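Local coordinates for small ribosomal subunit protein uS8 (Aquifex aeolicus, PDB 3RF2) that binds 16S rRNA very tightly, probably in its central domain, and probably promotes assembly of the platform of the small ribosomal subunit, at residues L37-K42 with L137-V142. Numbering follows the deposited sequence.
Sequences LDVLKK and LGIAIV
Val39 and Leu40, on consecutive positions of a helix, meet Ile139 and Ile141, two residues apart on a strand, through methyl and methylene groups alone. Val39 works through one branch: its CG1 lies 4.1 Å from Ile141 CG1 and 4.3 Å from Ile139 CD1, this one methyl serving both isoleucines. The side chains of Val39 and Ile141 slide past each other in opposite directions. With chi1 at -177°, Val39 CG1 stands anti to the backbone N, which carries this methyl over to the strand. Leu40 and Ile141 instead cross at nearly a right angle, Leu40 CD2 resting 4.0 Å from Ile141 CD1. Ile141 thus receives both helix residues at different points of one branch, CG1 meeting Val39 and CD1 meeting Leu40.

No hydrogen bond joins the segments. The buried surface totals 153 Å², the sign of a modest apolar interface. The axes of the two segments approach to 10.0 Å at an angle of 151°, so the helix runs roughly antiparallel to the strand. All four touching residues are buried. Val148 adds to the layer by touching Val39 and Ile141, while Ile139 and Ile141 both also touch Val167 on strand 161-167. The same helix also packs on the three-stranded antiparallel sheet: Leu37, turned away from strand 139-142, touches Ile94 and Ile96 on strand 93-98, and Leu40 reaches Ile46 as well as Ile141. The contact therefore joins helix 31-43 of the N-terminal alpha/beta part to the C-terminal antiparallel sheet, as in the two-part fold of the uS8 family.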
ATOM      1  N   LEU A  37      -2.058  -3.396  -1.823  1.00 30.30           N
ATOM      2  CA  LEU A  37      -0.671  -3.443  -2.251  1.00 33.60           C
ATOM      3  C   LEU A  37      -0.517  -4.255  -3.509  1.00 37.11           C
ATOM      4  O   LEU A  37       0.366  -3.985  -4.316  1.00 37.86           O
ATOM      5  CB  LEU A  37       0.198  -4.025  -1.159  1.00 32.78           C
ATOM      6  CG  LEU A  37       0.359  -3.142   0.063  1.00 32.91           C
ATOM      7  CD1 LEU A  37       1.120  -3.885   1.170  1.00 32.96           C
ATOM      8  CD2 LEU A  37       1.119  -1.956  -0.376  1.00 28.12           C
ATOM      9  N   ASP A  38      -1.374  -5.252  -3.681  1.00 38.56           N
ATOM     10  CA  ASP A  38      -1.313  -6.088  -4.875  1.00 37.21           C
ATOM     11  C   ASP A  38      -1.785  -5.320  -6.097  1.00 33.42           C
ATOM     12  O   ASP A  38      -1.233  -5.486  -7.196  1.00 35.16           O
ATOM     13  CB  ASP A  38      -2.124  -7.368  -4.693  1.00 44.56           C
ATOM     14  CG  ASP A  38      -1.250  -8.575  -4.407  1.00 55.16           C
ATOM     15  OD1 ASP A  38      -0.325  -8.467  -3.578  1.00 55.25           O
ATOM     16  OD2 ASP A  38      -1.475  -9.629  -5.035  1.00 62.20           O
ATOM     17  N   VAL A  39      -2.786  -4.468  -5.904  1.00 27.01           N
ATOM     18  CA  VAL A  39      -3.156  -3.537  -6.968  1.00 30.39           C
ATOM     19  C   VAL A  39      -2.000  -2.589  -7.292  1.00 31.28           C
ATOM     20  O   VAL A  39      -1.679  -2.354  -8.458  1.00 31.81           O
ATOM     21  CB  VAL A  39      -4.367  -2.662  -6.598  1.00 31.49           C
ATOM     22  CG1 VAL A  39      -4.739  -1.759  -7.791  1.00 28.01           C
ATOM     23  CG2 VAL A  39      -5.553  -3.530  -6.136  1.00 32.43           C
ATOM     24  N   LEU A  40      -1.395  -2.029  -6.252  1.00 31.54           N
ATOM     25  CA  LEU A  40      -0.332  -1.047  -6.436  1.00 29.11           C
ATOM     26  C   LEU A  40       0.863  -1.657  -7.192  1.00 27.57           C
ATOM     27  O   LEU A  40       1.458  -1.009  -8.057  1.00 26.84           O
ATOM     28  CB  LEU A  40       0.111  -0.476  -5.084  1.00 28.00           C
ATOM     29  CG  LEU A  40      -0.825   0.483  -4.340  1.00 27.48           C
ATOM     30  CD1 LEU A  40      -0.196   0.918  -3.036  1.00 22.53           C
ATOM     31  CD2 LEU A  40      -1.111   1.703  -5.194  1.00 24.39           C
ATOM     32  N   LYS A  41       1.197  -2.898  -6.863  1.00 24.39           N
ATOM     33  CA  LYS A  41       2.280  -3.622  -7.536  1.00 28.99           C
ATOM     34  C   LYS A  41       1.934  -3.921  -8.994  1.00 34.69           C
ATOM     35  O   LYS A  41       2.735  -3.712  -9.910  1.00 33.20           O
ATOM     36  CB  LYS A  41       2.551  -4.939  -6.828  1.00 27.73           C
ATOM     37  CG  LYS A  41       3.757  -5.697  -7.397  1.00 29.41           C
ATOM     38  CD  LYS A  41       3.750  -7.107  -6.861  1.00 31.82           C
ATOM     39  CE  LYS A  41       4.971  -7.893  -7.327  1.00 38.44           C
ATOM     40  NZ  LYS A  41       5.073  -9.183  -6.577  1.00 42.52           N
ATOM     41  N   LYS A  42       0.721  -4.416  -9.197  1.00 37.11           N
ATOM     42  CA  LYS A  42       0.232  -4.731 -10.523  1.00 39.72           C
ATOM     43  C   LYS A  42       0.221  -3.492 -11.427  1.00 36.21           C
ATOM     44  O   LYS A  42       0.471  -3.600 -12.623  1.00 32.07           O
ATOM     45  CB  LYS A  42      -1.172  -5.334 -10.416  1.00 50.26           C
ATOM     46  CG  LYS A  42      -1.799  -5.681 -11.754  1.00 58.66           C
ATOM     47  CD  LYS A  42      -3.245  -6.148 -11.601  1.00 63.62           C
ATOM     48  CE  LYS A  42      -3.927  -6.271 -12.959  1.00 66.16           C
ATOM     49  NZ  LYS A  42      -3.893  -4.972 -13.693  1.00 68.29           N
ATOM     50  N   LEU A 137      -5.499   8.621 -16.220  1.00 34.05           N
ATOM     51  CA  LEU A 137      -4.070   8.347 -16.104  1.00 33.98           C
ATOM     52  C   LEU A 137      -3.685   7.878 -14.715  1.00 34.65           C
ATOM     53  O   LEU A 137      -2.621   7.281 -14.541  1.00 32.91           O
ATOM     54  CB  LEU A 137      -3.257   9.596 -16.434  1.00 41.25           C
ATOM     55  CG  LEU A 137      -3.279  10.030 -17.900  1.00 46.68           C
ATOM     56  CD1 LEU A 137      -2.129  10.981 -18.197  1.00 49.59           C
ATOM     57  CD2 LEU A 137      -3.191   8.806 -18.776  1.00 45.28           C
ATOM     58  N   GLY A 138      -4.532   8.179 -13.728  1.00 29.69           N
ATOM     59  CA  GLY A 138      -4.371   7.665 -12.382  1.00 25.21           C
ATOM     60  C   GLY A 138      -5.348   6.519 -12.166  1.00 28.43           C
ATOM     61  O   GLY A 138      -5.997   6.056 -13.106  1.00 27.80           O
ATOM     62  N   ILE A 139      -5.461   6.044 -10.935  1.00 25.18           N
ATOM     63  CA  ILE A 139      -6.413   4.984 -10.648  1.00 23.60           C
ATOM     64  C   ILE A 139      -7.200   5.258  -9.394  1.00 23.31           C
ATOM     65  O   ILE A 139      -6.729   5.935  -8.482  1.00 23.53           O
ATOM     66  CB  ILE A 139      -5.726   3.628 -10.427  1.00 28.15           C
ATOM     67  CG1 ILE A 139      -4.834   3.669  -9.190  1.00 26.51           C
ATOM     68  CG2 ILE A 139      -4.928   3.197 -11.662  1.00 32.18           C
ATOM     69  CD1 ILE A 139      -4.153   2.313  -8.897  1.00 27.87           C
ATOM     70  N   ALA A 140      -8.413   4.717  -9.358  1.00 24.90           N
ATOM     71  CA  ALA A 140      -9.131   4.568  -8.113  1.00 21.61           C
ATOM     72  C   ALA A 140      -8.968   3.117  -7.737  1.00 26.64           C
ATOM     73  O   ALA A 140      -9.023   2.236  -8.597  1.00 32.24           O
ATOM     74  CB  ALA A 140     -10.607   4.904  -8.282  1.00 17.90           C
ATOM     75  N   ILE A 141      -8.746   2.866  -6.455  1.00 21.39           N
ATOM     76  CA  ILE A 141      -8.783   1.503  -5.961  1.00 26.98           C
ATOM     77  C   ILE A 141     -10.141   1.272  -5.302  1.00 25.83           C
ATOM     78  O   ILE A 141     -10.533   2.023  -4.408  1.00 26.40           O
ATOM     79  CB  ILE A 141      -7.639   1.242  -4.961  1.00 30.19           C
ATOM     80  CG1 ILE A 141      -6.286   1.339  -5.688  1.00 31.72           C
ATOM     81  CG2 ILE A 141      -7.836  -0.105  -4.303  1.00 28.63           C
ATOM     82  CD1 ILE A 141      -5.094   1.409  -4.771  1.00 33.87           C
ATOM     83  N   VAL A 142     -10.855   0.245  -5.758  1.00 25.28           N
ATOM     84  CA  VAL A 142     -12.235   0.028  -5.360  1.00 28.97           C
ATOM     85  C   VAL A 142     -12.484  -1.368  -4.816  1.00 35.64           C
ATOM     86  O   VAL A 142     -12.096  -2.364  -5.429  1.00 34.50           O
ATOM     87  CB  VAL A 142     -13.201   0.253  -6.538  1.00 33.45           C
ATOM     88  CG1 VAL A 142     -13.048   1.676  -7.093  1.00 31.52           C
ATOM     89  CG2 VAL A 142     -12.944  -0.751  -7.621  1.00 39.36           C
TER